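Local coordinates for protein carboxylesterase YBFK (Bacillus subtilis, PDB 4CCY) that hydrolyses carboxylic esters to an alcohol and a carboxylate, acting as an alpha/beta-hydrolase carboxylesterase, at residues D22-L27 with Q197-A202; A99-R104 with A108-D113; I152-A157 with A245-Q250; P235-F240 with N284-S289. One frame throughout, in Å; residues are numbered along the deposited sequence.

Interaction 1 of 4, residues D22-L27 with Q197-A202; sequences DQSLSL and QRQIVA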
loop_
_atom_site.group_PDB
_atom_site.type_symbol
_atom_site.label_atom_id
_atom_site.label_comp_id
_atom_site.label_asym_id
_atom_site.label_seq_id
_atom_site.Cartn_x
_atom_site.Cartn_y
_atom_site.Cartn_z
ATOM N N ASP A 22 -12.676 12.420 4.205
ATOM C CA ASP A 22 -14.004 12.413 3.582
ATOM C C ASP A 22 -14.044 13.266 2.312
ATOM O O ASP A 22 -14.672 12.875 1.329
ATOM C CB ASP A 22 -15.084 12.834 4.576
ATOM C CG ASP A 22 -15.286 11.810 5.683
ATOM O OD1 ASP A 22 -14.873 10.636 5.508
ATOM O OD2 ASP A 22 -15.856 12.174 6.731
ATOM N N GLN A 23 -13.356 14.409 2.324
ATOM C CA GLN A 23 -13.206 15.225 1.109
ATOM C C GLN A 23 -12.575 14.404 0.004
ATOM O O GLN A 23 -13.083 14.376 -1.111
ATOM C CB GLN A 23 -12.283 16.421 1.312
ATOM C CG GLN A 23 -12.414 17.161 2.612
ATOM C CD GLN A 23 -13.553 18.124 2.582
ATOM O OE1 GLN A 23 -14.700 17.716 2.457
ATOM N NE2 GLN A 23 -13.250 19.406 2.690
ATOM N N SER A 24 -11.453 13.753 0.328
ATOM C CA SER A 24 -10.680 13.016 -0.669
ATOM C C SER A 24 -11.535 11.957 -1.333
ATOM O O SER A 24 -11.363 11.675 -2.520
ATOM C CB SER A 24 -9.439 12.381 -0.043
ATOM O OG SER A 24 -8.479 13.364 0.281
ATOM N N LEU A 25 -12.478 11.407 -0.569
ATOM C CA LEU A 25 -13.331 10.323 -1.036
ATOM C C LEU A 25 -14.412 10.742 -2.044
ATOM O O LEU A 25 -15.030 9.890 -2.683
ATOM C CB LEU A 25 -13.905 9.532 0.152
ATOM C CG LEU A 25 -12.924 8.585 0.889
ATOM C CD1 LEU A 25 -13.537 7.990 2.153
ATOM C CD2 LEU A 25 -12.454 7.470 -0.036
ATOM N N SER A 26 -14.627 12.048 -2.206
ATOM C CA SER A 26 -15.460 12.552 -3.293
ATOM C C SER A 26 -14.869 12.184 -4.665
ATOM O O SER A 26 -15.571 12.212 -5.669
ATOM C CB SER A 26 -15.635 14.068 -3.188
ATOM O OG SER A 26 -14.388 14.725 -3.371
ATOM N N LEU A 27 -13.586 11.836 -4.698
ATOM C CA LEU A 27 -12.932 11.430 -5.939
ATOM C C LEU A 27 -13.258 9.987 -6.324
ATOM O O LEU A 27 -12.951 9.568 -7.428
ATOM C CB LEU A 27 -11.411 11.634 -5.861
ATOM C CG LEU A 27 -10.902 13.070 -5.632
ATOM C CD1 LEU A 27 -9.391 13.091 -5.409
ATOM C CD2 LEU A 27 -11.308 14.033 -6.751
ATOM N N GLN A 197 -3.164 15.971 -1.324
ATOM C CA GLN A 197 -2.155 16.841 -0.722
ATOM C C GLN A 197 -2.615 17.264 0.668
ATOM O O GLN A 197 -1.885 17.108 1.656
ATOM C CB GLN A 197 -1.950 18.086 -1.596
ATOM C CG GLN A 197 -0.909 19.078 -1.076
ATOM C CD GLN A 197 0.516 18.685 -1.422
ATOM O OE1 GLN A 197 0.750 17.951 -2.386
ATOM N NE2 GLN A 197 1.481 19.173 -0.635
ATOM N N ARG A 198 -3.847 17.755 0.741
ATOM C CA ARG A 198 -4.397 18.277 1.979
ATOM C C ARG A 198 -4.525 17.196 3.059
ATOM O O ARG A 198 -4.140 17.415 4.212
ATOM C CB ARG A 198 -5.748 18.949 1.708
ATOM C CG ARG A 198 -6.527 19.285 2.963
ATOM C CD ARG A 198 -6.036 20.594 3.552
ATOM N NE ARG A 198 -6.354 20.705 4.975
ATOM C CZ ARG A 198 -5.488 20.453 5.953
ATOM N NH1 ARG A 198 -4.249 20.064 5.662
ATOM N NH2 ARG A 198 -5.859 20.595 7.221
ATOM N N GLN A 199 -5.051 16.035 2.666
ATOM C CA GLN A 199 -5.300 14.934 3.586
ATOM C C GLN A 199 -4.013 14.425 4.228
ATOM O O GLN A 199 -3.948 14.254 5.445
ATOM C CB GLN A 199 -6.031 13.786 2.883
ATOM C CG GLN A 199 -6.302 12.615 3.814
ATOM C CD GLN A 199 -6.866 11.392 3.122
ATOM O OE1 GLN A 199 -7.556 11.497 2.117
ATOM N NE2 GLN A 199 -6.595 10.224 3.679
ATOM N N ILE A 200 -2.998 14.192 3.403
ATOM C CA ILE A 200 -1.705 13.716 3.877
ATOM C C ILE A 200 -1.057 14.708 4.856
ATOM O O ILE A 200 -0.519 14.298 5.893
ATOM C CB ILE A 200 -0.760 13.393 2.692
ATOM C CG1 ILE A 200 -1.328 12.225 1.884
ATOM C CG2 ILE A 200 0.651 13.086 3.182
ATOM C CD1 ILE A 200 -0.649 12.035 0.550
ATOM N N VAL A 201 -1.118 16.001 4.527
ATOM C CA VAL A 201 -0.611 17.063 5.407
ATOM C C VAL A 201 -1.348 17.047 6.742
ATOM O O VAL A 201 -0.718 17.050 7.794
ATOM C CB VAL A 201 -0.677 18.456 4.735
ATOM C CG1 VAL A 201 -0.368 19.581 5.725
ATOM C CG2 VAL A 201 0.293 18.520 3.569
ATOM N N ALA A 202 -2.677 16.974 6.687
ATOM C CA ALA A 202 -3.519 16.952 7.891
ATOM C C ALA A 202 -3.302 15.673 8.701
ATOM O O ALA A 202 -3.418 15.676 9.927
ATOM C CB ALA A 202 -4.992 17.125 7.523
#
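Ser-24 and Gln-199 bridge two helices through one short hydrogen bond between side chains that both start out toward the opposite segment. The hydroxyl of Ser-24 donates to the amide oxygen of Gln-199, with OG 2.8 Å from OE1. It approaches in the carbonyl plane, on a lone pair of OE1, with an angle of 142° at the oxygen. Gln-199 is stretched almost straight, CG anti to the backbone N (chi1 180°) and the chain still extended beyond CG, which carries the amide clear of helix 194-205. Serine needs no such reach: its single hydroxyl stays close to helix 12-24, where it also makes a weak hydrogen bond with Ala-20 O, one turn back. Phe-17, Ala-20 and Tyr-21 of that helix touch the glutamine as well.

The other end of the amide is used too, because NE2 bonds to Ser-66 OG. Bonds at both ends hold the amide plane in one orientation. Ser-26 OG turns back to Gln-23 O at 2.6 Å, sharing that carbonyl with its own backbone N.

Glutamine suits this buried place because one flat group can accept and donate at once. With little apolar packing between the two segments, the contact implies a specific, orientation-dependent link between helices 12-24 and 194-205, formed away from the active site.

Interaction 2 of 4, residues A99-R104 with A108-D113; sequences AAMETR and AEWMKD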
loop_
_atom_site.group_PDB
_atom_site.type_symbol
_atom_site.label_atom_id
_atom_site.label_comp_id
_atom_site.label_asym_id
_atom_site.label_seq_id
_atom_site.Cartn_x
_atom_site.Cartn_y
_atom_site.Cartn_z
ATOM N N ALA A 99 -4.111 -3.331 20.272
ATOM C CA ALA A 99 -2.721 -3.791 20.404
ATOM C C ALA A 99 -1.874 -3.329 19.219
ATOM O O ALA A 99 -2.278 -3.475 18.061
ATOM C CB ALA A 99 -2.660 -5.311 20.504
ATOM N N ALA A 100 -0.706 -2.770 19.508
ATOM C CA ALA A 100 0.205 -2.329 18.460
ATOM C C ALA A 100 0.675 -3.511 17.602
ATOM O O ALA A 100 1.063 -4.566 18.119
ATOM C CB ALA A 100 1.394 -1.587 19.056
ATOM N N MET A 101 0.628 -3.316 16.291
ATOM C CA MET A 101 1.080 -4.297 15.330
ATOM C C MET A 101 2.558 -4.028 15.091
ATOM O O MET A 101 2.907 -2.969 14.573
ATOM C CB MET A 101 0.259 -4.127 14.056
ATOM C CG MET A 101 0.299 -5.304 13.117
ATOM S SD MET A 101 -0.730 -5.008 11.686
ATOM C CE MET A 101 -0.077 -3.446 11.070
ATOM N N GLU A 102 3.423 -4.966 15.487
ATOM C CA GLU A 102 4.863 -4.675 15.656
ATOM C C GLU A 102 5.860 -5.476 14.822
ATOM O O GLU A 102 6.865 -4.933 14.363
ATOM C CB GLU A 102 5.272 -4.778 17.124
ATOM C CG GLU A 102 4.713 -3.655 17.983
ATOM C CD GLU A 102 5.206 -3.703 19.409
ATOM O OE1 GLU A 102 5.244 -4.806 20.001
ATOM O OE2 GLU A 102 5.540 -2.623 19.938
ATOM N N THR A 103 5.609 -6.770 14.667
ATOM C CA THR A 103 6.563 -7.652 14.005
ATOM C C THR A 103 5.977 -8.068 12.662
ATOM O O THR A 103 4.778 -7.903 12.432
ATOM C CB THR A 103 6.788 -8.921 14.828
ATOM O OG1 THR A 103 5.535 -9.597 14.953
ATOM C CG2 THR A 103 7.346 -8.585 16.223
ATOM N N ARG A 104 6.810 -8.621 11.782
ATOM C CA ARG A 104 6.311 -9.118 10.487
ATOM C C ARG A 104 5.306 -10.268 10.641
ATOM O O ARG A 104 4.410 -10.435 9.799
ATOM C CB ARG A 104 7.470 -9.457 9.529
ATOM C CG ARG A 104 8.306 -8.224 9.184
ATOM C CD ARG A 104 9.415 -8.463 8.157
ATOM N NE ARG A 104 10.487 -9.357 8.611
ATOM C CZ ARG A 104 11.514 -8.996 9.384
ATOM N NH1 ARG A 104 11.637 -7.748 9.833
ATOM N NH2 ARG A 104 12.430 -9.895 9.710
ATOM N N ALA A 108 1.163 -10.256 9.174
ATOM C CA ALA A 108 0.477 -11.358 8.496
ATOM C C ALA A 108 -0.727 -11.861 9.296
ATOM O O ALA A 108 -1.744 -12.225 8.713
ATOM C CB ALA A 108 1.444 -12.489 8.172
ATOM N N GLU A 109 -0.626 -11.853 10.622
ATOM C CA GLU A 109 -1.781 -12.210 11.460
ATOM C C GLU A 109 -2.923 -11.201 11.324
ATOM O O GLU A 109 -4.090 -11.593 11.225
ATOM C CB GLU A 109 -1.387 -12.437 12.933
ATOM C CG GLU A 109 -0.576 -13.714 13.172
ATOM C CD GLU A 109 -1.323 -14.979 12.753
ATOM O OE1 GLU A 109 -2.471 -15.175 13.199
ATOM O OE2 GLU A 109 -0.773 -15.795 11.973
ATOM N N TRP A 110 -2.581 -9.912 11.300
ATOM C CA TRP A 110 -3.550 -8.845 11.035
ATOM C C TRP A 110 -4.310 -9.109 9.748
ATOM O O TRP A 110 -5.531 -9.057 9.734
ATOM C CB TRP A 110 -2.852 -7.477 10.963
ATOM C CG TRP A 110 -3.741 -6.372 10.420
ATOM C CD1 TRP A 110 -4.952 -5.927 10.938
ATOM C CD2 TRP A 110 -3.519 -5.555 9.223
ATOM N NE1 TRP A 110 -5.472 -4.907 10.177
ATOM C CE2 TRP A 110 -4.670 -4.647 9.123
ATOM C CE3 TRP A 110 -2.519 -5.481 8.261
ATOM C CZ2 TRP A 110 -4.785 -3.704 8.099
ATOM C CZ3 TRP A 110 -2.660 -4.543 7.222
ATOM C CH2 TRP A 110 -3.765 -3.677 7.146
ATOM N N MET A 111 -3.585 -9.417 8.668
ATOM C CA MET A 111 -4.212 -9.655 7.365
ATOM C C MET A 111 -5.066 -10.917 7.324
ATOM O O MET A 111 -6.100 -10.924 6.653
ATOM C CB MET A 111 -3.179 -9.650 6.227
ATOM C CG MET A 111 -3.757 -9.666 4.801
ATOM S SD MET A 111 -5.009 -8.407 4.361
ATOM C CE MET A 111 -4.293 -6.902 5.039
ATOM N N LYS A 112 -4.638 -11.979 8.019
ATOM C CA LYS A 112 -5.467 -13.185 8.161
ATOM C C LYS A 112 -6.809 -12.865 8.819
ATOM O O LYS A 112 -7.841 -13.343 8.358
ATOM C CB LYS A 112 -4.753 -14.293 8.946
ATOM C CG LYS A 112 -3.694 -15.046 8.163
ATOM C CD LYS A 112 -3.206 -16.249 8.963
ATOM C CE LYS A 112 -1.805 -16.644 8.534
ATOM N NZ LYS A 112 -1.327 -17.792 9.350
ATOM N N ASP A 113 -6.789 -12.047 9.873
ATOM C CA ASP A 113 -8.024 -11.595 10.539
ATOM C C ASP A 113 -8.917 -10.802 9.580
ATOM O O ASP A 113 -10.136 -10.956 9.587
ATOM C CB ASP A 113 -7.714 -10.694 11.743
ATOM C CG ASP A 113 -7.153 -11.439 12.939
ATOM O OD1 ASP A 113 -7.024 -12.682 12.909
ATOM O OD2 ASP A 113 -6.831 -10.749 13.940
#
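Arg-104 O accepts a long, weak hydrogen bond from Ala-108 N at 3.3 Å, the i to i+4 pairing of the first turn of helix 104-118, while the chain before it runs as an irregular loop that carries Met-101 past Trp-110. The same carbonyl also receives Asn-137 ND2. Thr-103, at the N-cap, turns OG1 to Asp-106 N and so occupies an amide that has no preceding turn to bond to.

Methionine meets tryptophan sulfur first. Met-101 SD lies 3.3 Å from Trp-110 CB, and 4.1 Å from the centroid of the five-membered ring. From there it looks onto the indole obliquely, 42° off the normal, in a Met-aromatic contact. A bend at the last torsion (chi3 55°) swings CE over one face of the indole, toward its rim. The opposite face is met by Met-111 CE, reached from the next position on the helix, so the flat ring lies between two methyl groups. Its polar edge is not neglected, since NE1 donates to Thr-44 OG1 of strand 42-49.

Methionine fits here because its flexible, polarisable thioether can follow the surface of a large ring. The chemistry implies that packing on its faces and the NE1 bond to Thr-44 probably hold the indole together; that bond joins helix 104-118 to strand 42-49, with Met-101 of the preceding loop laid on the same ring.

Interaction 3 of 4, residues I152-A157 with A245-Q250; sequences ISPAEA and AMYHQQ. With NA (sodium ion), chain C.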
loop_
_atom_site.group_PDB
_atom_site.type_symbol
_atom_site.label_atom_id
_atom_site.label_comp_id
_atom_site.label_asym_id
_atom_site.label_seq_id
_atom_site.Cartn_x
_atom_site.Cartn_y
_atom_site.Cartn_z
ATOM N N ILE A 152 3.771 -2.700 -6.042
ATOM C CA ILE A 152 4.144 -1.442 -6.724
ATOM C C ILE A 152 4.974 -0.536 -5.805
ATOM O O ILE A 152 4.545 -0.214 -4.701
ATOM C CB ILE A 152 2.902 -0.658 -7.253
ATOM C CG1 ILE A 152 1.938 -1.569 -8.033
ATOM C CG2 ILE A 152 3.327 0.533 -8.117
ATOM C CD1 ILE A 152 0.583 -0.939 -8.319
ATOM N N SER A 153 6.162 -0.150 -6.274
ATOM C CA SER A 153 7.068 0.756 -5.559
ATOM C C SER A 153 7.215 0.390 -4.082
ATOM O O SER A 153 6.961 1.228 -3.201
ATOM C CB SER A 153 6.594 2.205 -5.705
ATOM O OG SER A 153 6.456 2.533 -7.081
ATOM N N PRO A 154 7.632 -0.861 -3.804
ATOM C CA PRO A 154 7.609 -1.346 -2.417
ATOM C C PRO A 154 8.545 -0.546 -1.500
ATOM O O PRO A 154 9.569 0.011 -1.953
ATOM C CB PRO A 154 8.041 -2.817 -2.540
ATOM C CG PRO A 154 8.789 -2.895 -3.837
ATOM C CD PRO A 154 8.148 -1.878 -4.743
ATOM N N ALA A 155 8.140 -0.432 -0.239
ATOM C CA ALA A 155 8.953 0.204 0.793
ATOM C C ALA A 155 10.052 -0.796 1.176
ATOM O O ALA A 155 9.794 -1.761 1.913
ATOM C CB ALA A 155 8.089 0.562 2.001
ATOM N N GLU A 156 11.257 -0.578 0.647
ATOM C CA GLU A 156 12.347 -1.564 0.704
ATOM C C GLU A 156 11.904 -2.906 0.134
ATOM O O GLU A 156 11.485 -2.971 -1.024
ATOM C CB GLU A 156 12.919 -1.700 2.121
ATOM C CG GLU A 156 13.739 -0.494 2.535
ATOM C CD GLU A 156 14.722 -0.786 3.646
ATOM O OE1 GLU A 156 14.457 -1.695 4.462
ATOM O OE2 GLU A 156 15.759 -0.094 3.703
ATOM N N ALA A 157 11.995 -3.965 0.942
ATOM C CA ALA A 157 11.627 -5.322 0.531
ATOM C C ALA A 157 12.660 -5.967 -0.393
ATOM O O ALA A 157 13.162 -7.050 -0.087
ATOM C CB ALA A 157 10.229 -5.358 -0.091
ATOM N N ALA A 245 12.452 7.826 -5.940
ATOM C CA ALA A 245 13.337 8.674 -5.129
ATOM C C ALA A 245 13.908 7.973 -3.887
ATOM O O ALA A 245 14.886 8.439 -3.307
ATOM C CB ALA A 245 12.620 9.962 -4.721
ATOM N N MET A 246 13.300 6.856 -3.503
ATOM C CA MET A 246 13.568 6.214 -2.219
ATOM C C MET A 246 14.707 5.190 -2.216
ATOM O O MET A 246 15.227 4.851 -1.153
ATOM C CB MET A 246 12.302 5.534 -1.687
ATOM C CG MET A 246 11.099 6.446 -1.524
ATOM S SD MET A 246 9.851 5.627 -0.493
ATOM C CE MET A 246 10.421 6.108 1.139
ATOM N N TYR A 247 15.072 4.688 -3.397
ATOM C CA TYR A 247 16.137 3.695 -3.538
ATOM C C TYR A 247 16.566 3.538 -4.992
ATOM O O TYR A 247 16.028 4.219 -5.886
ATOM C CB TYR A 247 15.721 2.335 -2.964
ATOM C CG TYR A 247 14.351 1.838 -3.371
ATOM C CD1 TYR A 247 14.153 1.188 -4.588
ATOM C CD2 TYR A 247 13.261 1.997 -2.531
ATOM C CE1 TYR A 247 12.912 0.705 -4.951
ATOM C CE2 TYR A 247 12.010 1.534 -2.899
ATOM C CZ TYR A 247 11.845 0.888 -4.111
ATOM O OH TYR A 247 10.602 0.412 -4.480
ATOM N N HIS A 248 17.544 2.657 -5.223
ATOM C CA HIS A 248 17.987 2.339 -6.582
ATOM C C HIS A 248 17.119 1.259 -7.140
ATOM O O HIS A 248 17.372 0.065 -6.930
ATOM C CB HIS A 248 19.451 1.906 -6.606
ATOM C CG HIS A 248 20.426 3.039 -6.382
ATOM N ND1 HIS A 248 20.384 4.180 -7.095
ATOM C CD2 HIS A 248 21.481 3.170 -5.496
ATOM C CE1 HIS A 248 21.355 5.010 -6.675
ATOM N NE2 HIS A 248 22.031 4.392 -5.701
ATOM N N GLN A 249 16.099 1.662 -7.888
ATOM C CA GLN A 249 15.126 0.692 -8.410
ATOM C C GLN A 249 15.736 -0.294 -9.410
ATOM O O GLN A 249 15.223 -1.394 -9.570
ATOM C CB GLN A 249 13.872 1.384 -8.970
ATOM C CG GLN A 249 14.055 2.128 -10.293
ATOM C CD GLN A 249 14.959 3.335 -10.177
ATOM O OE1 GLN A 249 15.055 3.968 -9.122
ATOM N NE2 GLN A 249 15.627 3.661 -11.255
ATOM N N GLN A 250 16.839 0.081 -10.063
ATOM C CA GLN A 250 17.531 -0.855 -10.958
ATOM C C GLN A 250 18.031 -2.092 -10.188
ATOM O O GLN A 250 17.741 -3.227 -10.574
ATOM C CB GLN A 250 18.678 -0.171 -11.727
ATOM C CG GLN A 250 19.314 -1.040 -12.809
ATOM C CD GLN A 250 18.330 -1.514 -13.870
ATOM O OE1 GLN A 250 17.446 -0.773 -14.308
ATOM N NE2 GLN A 250 18.489 -2.754 -14.297
HETATM NA NA NA C . 15.957 5.780 -8.017
HETATM O O HOH W 1 18.283 5.001 -8.647
HETATM O O HOH W 2 16.005 7.028 -10.111
HETATM O O HOH W 3 17.302 7.355 -6.352
#
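Tyr-247 sends its hydroxyl to the carbonyl oxygen of Pro-154, with OH 2.8 Å from O. The donor arrives in the carbonyl plane, on a lone pair, at 135°, and that oxygen in turn lies at the edge of the phenol ring, near its plane. The two side chains cross at about a right angle, with Pro-154 CD 3.4 Å from Tyr-247 OH. Proline restrains the backbone that presents this carbonyl and adds an apolar surface beside the phenol.

One shell out, chi1 of 47° sets Tyr-247 CG between its backbone N and carbonyl carbon, the ring leaning inward while the main chain stays with the sodium ion. Tyr-247 O binds the metal at 2.6 Å, and Gln-249 OE1 at 2.3 Å. Glu-244 O and three waters complete the site, and one of these waters also meets His-248 ND1 at 2.7 Å.

The same Glu-244, a probable charge-relay residue by similarity, also takes Met-246 N on OE2; Ser-153 OG bonds to O of His-273, likewise assigned. Neutral oxygens suit sodium, and together with the phenol bond they are consistent with a well-fixed loop just after the probable triad acid.

Interaction 4 of 4, residues P235-F240 with N284-S289; sequences PVLLMF and NQRVLS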
loop_
_atom_site.group_PDB
_atom_site.type_symbol
_atom_site.label_atom_id
_atom_site.label_comp_id
_atom_site.label_asym_id
_atom_site.label_seq_id
_atom_site.Cartn_x
_atom_site.Cartn_y
_atom_site.Cartn_z
ATOM N N PRO A 235 2.365 -16.196 -8.074
ATOM C CA PRO A 235 2.673 -15.222 -9.123
ATOM C C PRO A 235 2.733 -13.793 -8.592
ATOM O O PRO A 235 1.772 -13.305 -7.969
ATOM C CB PRO A 235 1.503 -15.366 -10.103
ATOM C CG PRO A 235 0.920 -16.715 -9.818
ATOM C CD PRO A 235 1.108 -16.919 -8.344
ATOM N N VAL A 236 3.857 -13.132 -8.859
ATOM C CA VAL A 236 4.085 -11.774 -8.428
ATOM C C VAL A 236 4.293 -10.886 -9.661
ATOM O O VAL A 236 5.032 -11.255 -10.584
ATOM C CB VAL A 236 5.305 -11.679 -7.466
ATOM C CG1 VAL A 236 5.684 -10.229 -7.163
ATOM C CG2 VAL A 236 5.037 -12.441 -6.170
ATOM N N LEU A 237 3.615 -9.739 -9.668
ATOM C CA LEU A 237 3.935 -8.632 -10.565
ATOM C C LEU A 237 4.588 -7.511 -9.751
ATOM O O LEU A 237 3.989 -7.005 -8.791
ATOM C CB LEU A 237 2.676 -8.105 -11.263
ATOM C CG LEU A 237 2.825 -6.756 -11.979
ATOM C CD1 LEU A 237 3.759 -6.833 -13.194
ATOM C CD2 LEU A 237 1.469 -6.210 -12.375
ATOM N N LEU A 238 5.809 -7.143 -10.134
ATOM C CA LEU A 238 6.591 -6.115 -9.448
ATOM C C LEU A 238 6.853 -4.909 -10.356
ATOM O O LEU A 238 7.442 -5.051 -11.442
ATOM C CB LEU A 238 7.934 -6.691 -8.975
ATOM C CG LEU A 238 8.846 -5.744 -8.173
ATOM C CD1 LEU A 238 8.148 -5.188 -6.935
ATOM C CD2 LEU A 238 10.148 -6.424 -7.788
ATOM N N MET A 239 6.432 -3.730 -9.904
ATOM C CA MET A 239 6.543 -2.523 -10.712
ATOM C C MET A 239 7.283 -1.414 -9.973
ATOM O O MET A 239 6.964 -1.092 -8.837
ATOM C CB MET A 239 5.152 -2.030 -11.158
ATOM C CG MET A 239 4.351 -3.076 -11.936
ATOM S SD MET A 239 2.745 -2.469 -12.486
ATOM C CE MET A 239 3.218 -1.416 -13.843
ATOM N N PHE A 240 8.276 -0.839 -10.631
ATOM C CA PHE A 240 8.949 0.354 -10.125
ATOM C C PHE A 240 8.798 1.476 -11.135
ATOM O O PHE A 240 8.582 1.226 -12.332
ATOM C CB PHE A 240 10.444 0.101 -9.954
ATOM C CG PHE A 240 10.789 -1.026 -9.030
ATOM C CD1 PHE A 240 10.805 -0.838 -7.646
ATOM C CD2 PHE A 240 11.149 -2.269 -9.541
ATOM C CE1 PHE A 240 11.158 -1.889 -6.800
ATOM C CE2 PHE A 240 11.503 -3.313 -8.700
ATOM C CZ PHE A 240 11.498 -3.125 -7.331
ATOM N N ASN A 284 -3.445 0.562 -14.408
ATOM C CA ASN A 284 -4.785 -0.043 -14.416
ATOM C C ASN A 284 -4.865 -1.300 -15.295
ATOM O O ASN A 284 -5.259 -2.379 -14.827
ATOM C CB ASN A 284 -5.860 0.970 -14.846
ATOM C CG ASN A 284 -6.166 2.007 -13.762
ATOM O OD1 ASN A 284 -5.624 1.953 -12.655
ATOM N ND2 ASN A 284 -7.027 2.954 -14.083
ATOM N N GLN A 285 -4.460 -1.160 -16.557
ATOM C CA GLN A 285 -4.536 -2.268 -17.508
ATOM C C GLN A 285 -3.496 -3.363 -17.236
ATOM O O GLN A 285 -3.812 -4.554 -17.344
ATOM C CB GLN A 285 -4.480 -1.769 -18.967
ATOM C CG GLN A 285 -4.548 -2.886 -20.017
ATOM C CD GLN A 285 -5.794 -3.744 -19.891
ATOM O OE1 GLN A 285 -6.900 -3.275 -20.135
ATOM N NE2 GLN A 285 -5.622 -5.001 -19.497
ATOM N N ARG A 286 -2.280 -2.969 -16.864
ATOM C CA ARG A 286 -1.213 -3.931 -16.581
ATOM C C ARG A 286 -1.607 -4.882 -15.455
ATOM O O ARG A 286 -1.365 -6.085 -15.523
ATOM C CB ARG A 286 0.084 -3.218 -16.224
ATOM C CG ARG A 286 1.220 -4.161 -15.883
ATOM C CD ARG A 286 1.763 -4.813 -17.151
ATOM N NE ARG A 286 2.768 -5.847 -16.908
ATOM C CZ ARG A 286 2.505 -7.144 -16.735
ATOM N NH1 ARG A 286 1.255 -7.602 -16.741
ATOM N NH2 ARG A 286 3.518 -7.993 -16.541
ATOM N N VAL A 287 -2.206 -4.322 -14.414
ATOM C CA VAL A 287 -2.700 -5.114 -13.298
ATOM C C VAL A 287 -3.878 -5.999 -13.720
ATOM O O VAL A 287 -3.904 -7.170 -13.372
ATOM C CB VAL A 287 -3.017 -4.214 -12.077
ATOM C CG1 VAL A 287 -3.797 -4.959 -11.002
ATOM C CG2 VAL A 287 -1.713 -3.649 -11.508
ATOM N N LEU A 288 -4.837 -5.455 -14.470
ATOM C CA LEU A 288 -5.958 -6.281 -14.967
ATOM C C LEU A 288 -5.441 -7.480 -15.771
ATOM O O LEU A 288 -5.874 -8.613 -15.555
ATOM C CB LEU A 288 -6.924 -5.464 -15.828
ATOM C CG LEU A 288 -8.035 -4.609 -15.216
ATOM C CD1 LEU A 288 -8.857 -4.008 -16.350
ATOM C CD2 LEU A 288 -8.927 -5.421 -14.275
ATOM N N SER A 289 -4.506 -7.214 -16.687
ATOM C CA SER A 289 -3.864 -8.249 -17.512
ATOM C C SER A 289 -3.178 -9.323 -16.661
ATOM O O SER A 289 -3.339 -10.523 -16.909
ATOM C CB SER A 289 -2.837 -7.605 -18.446
ATOM O OG SER A 289 -3.462 -7.067 -19.606
#
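Leu-237 and Arg-286 make the close part of this strand-to-helix contact. The methyl CD1 of the leucine sits over one face of the guanidinium, offset toward its rim and 3.6 Å from NH2. Arginine can take a leucine there because the face of its flat cation forms no hydrogen bonds; the guanidinium's polar partners are Glu-266, in a salt bridge with NE, and Gln-264, bonded to NH2. A bend at chi2 of 74° turns the guanidinium along the strand, and these two partners probably help hold its plane against the methyl. Met-239 CE packs on the aliphatic part of the same side chain, 4.0 Å from Arg-286 CG. Leu-237 CD2 reaches Val-287 CG2 at 4.2 Å, and these branched residues provide the purely apolar portion.

Leu-237, Met-239 and Val-287 are buried, while Arg-286 is partly exposed, so the solvent side begins within the contact itself. Farther along the helix surface, Gln-285 and Ser-289 are exposed and take no part in the contact; they meet each other one turn apart, NE2 donating to OG at 3.0 Å through a bent bond of 141°. Uncharged polar side chains like these suit a surface that water can reach.

Strand 236-240 and helix 284-289 run nearly antiparallel at 163°, their axes 10.4 Å apart. The strand lies between strands 146-152 and 264-268 of the alpha/beta-hydrolase sheet, and Leu-237 and Val-287 both touch Val-150. Leu-238 and Phe-240 pack instead on helix 249-259, while Asn-284 and its carbonyl join helix 280-290 to helix 71-80.

Interactions 3 and 4 adjoin each other, their centres about 16 Å apart: strand 236-241 leads toward the sodium loop, Ser-153 N probably bonds to Met-239 O, and the Phe-240 ring packs against Tyr-247 and Pro-154. Both are buried contacts. Interactions 1 and 2 touch neither of these nor each other. Interaction 4 packs a helix on the sheet by apolar contacts and a methyl laid on a guanidinium; interaction 3, near the probable triad, is joined by a phenol bond, beside a sodium ion that shapes only the 245-250 side. Interaction 2 is partly buried and local in sequence, governed by sulfur and an aromatic ring. Interaction 1, the farthest out, is buried yet polar, joining helices far apart along the chain.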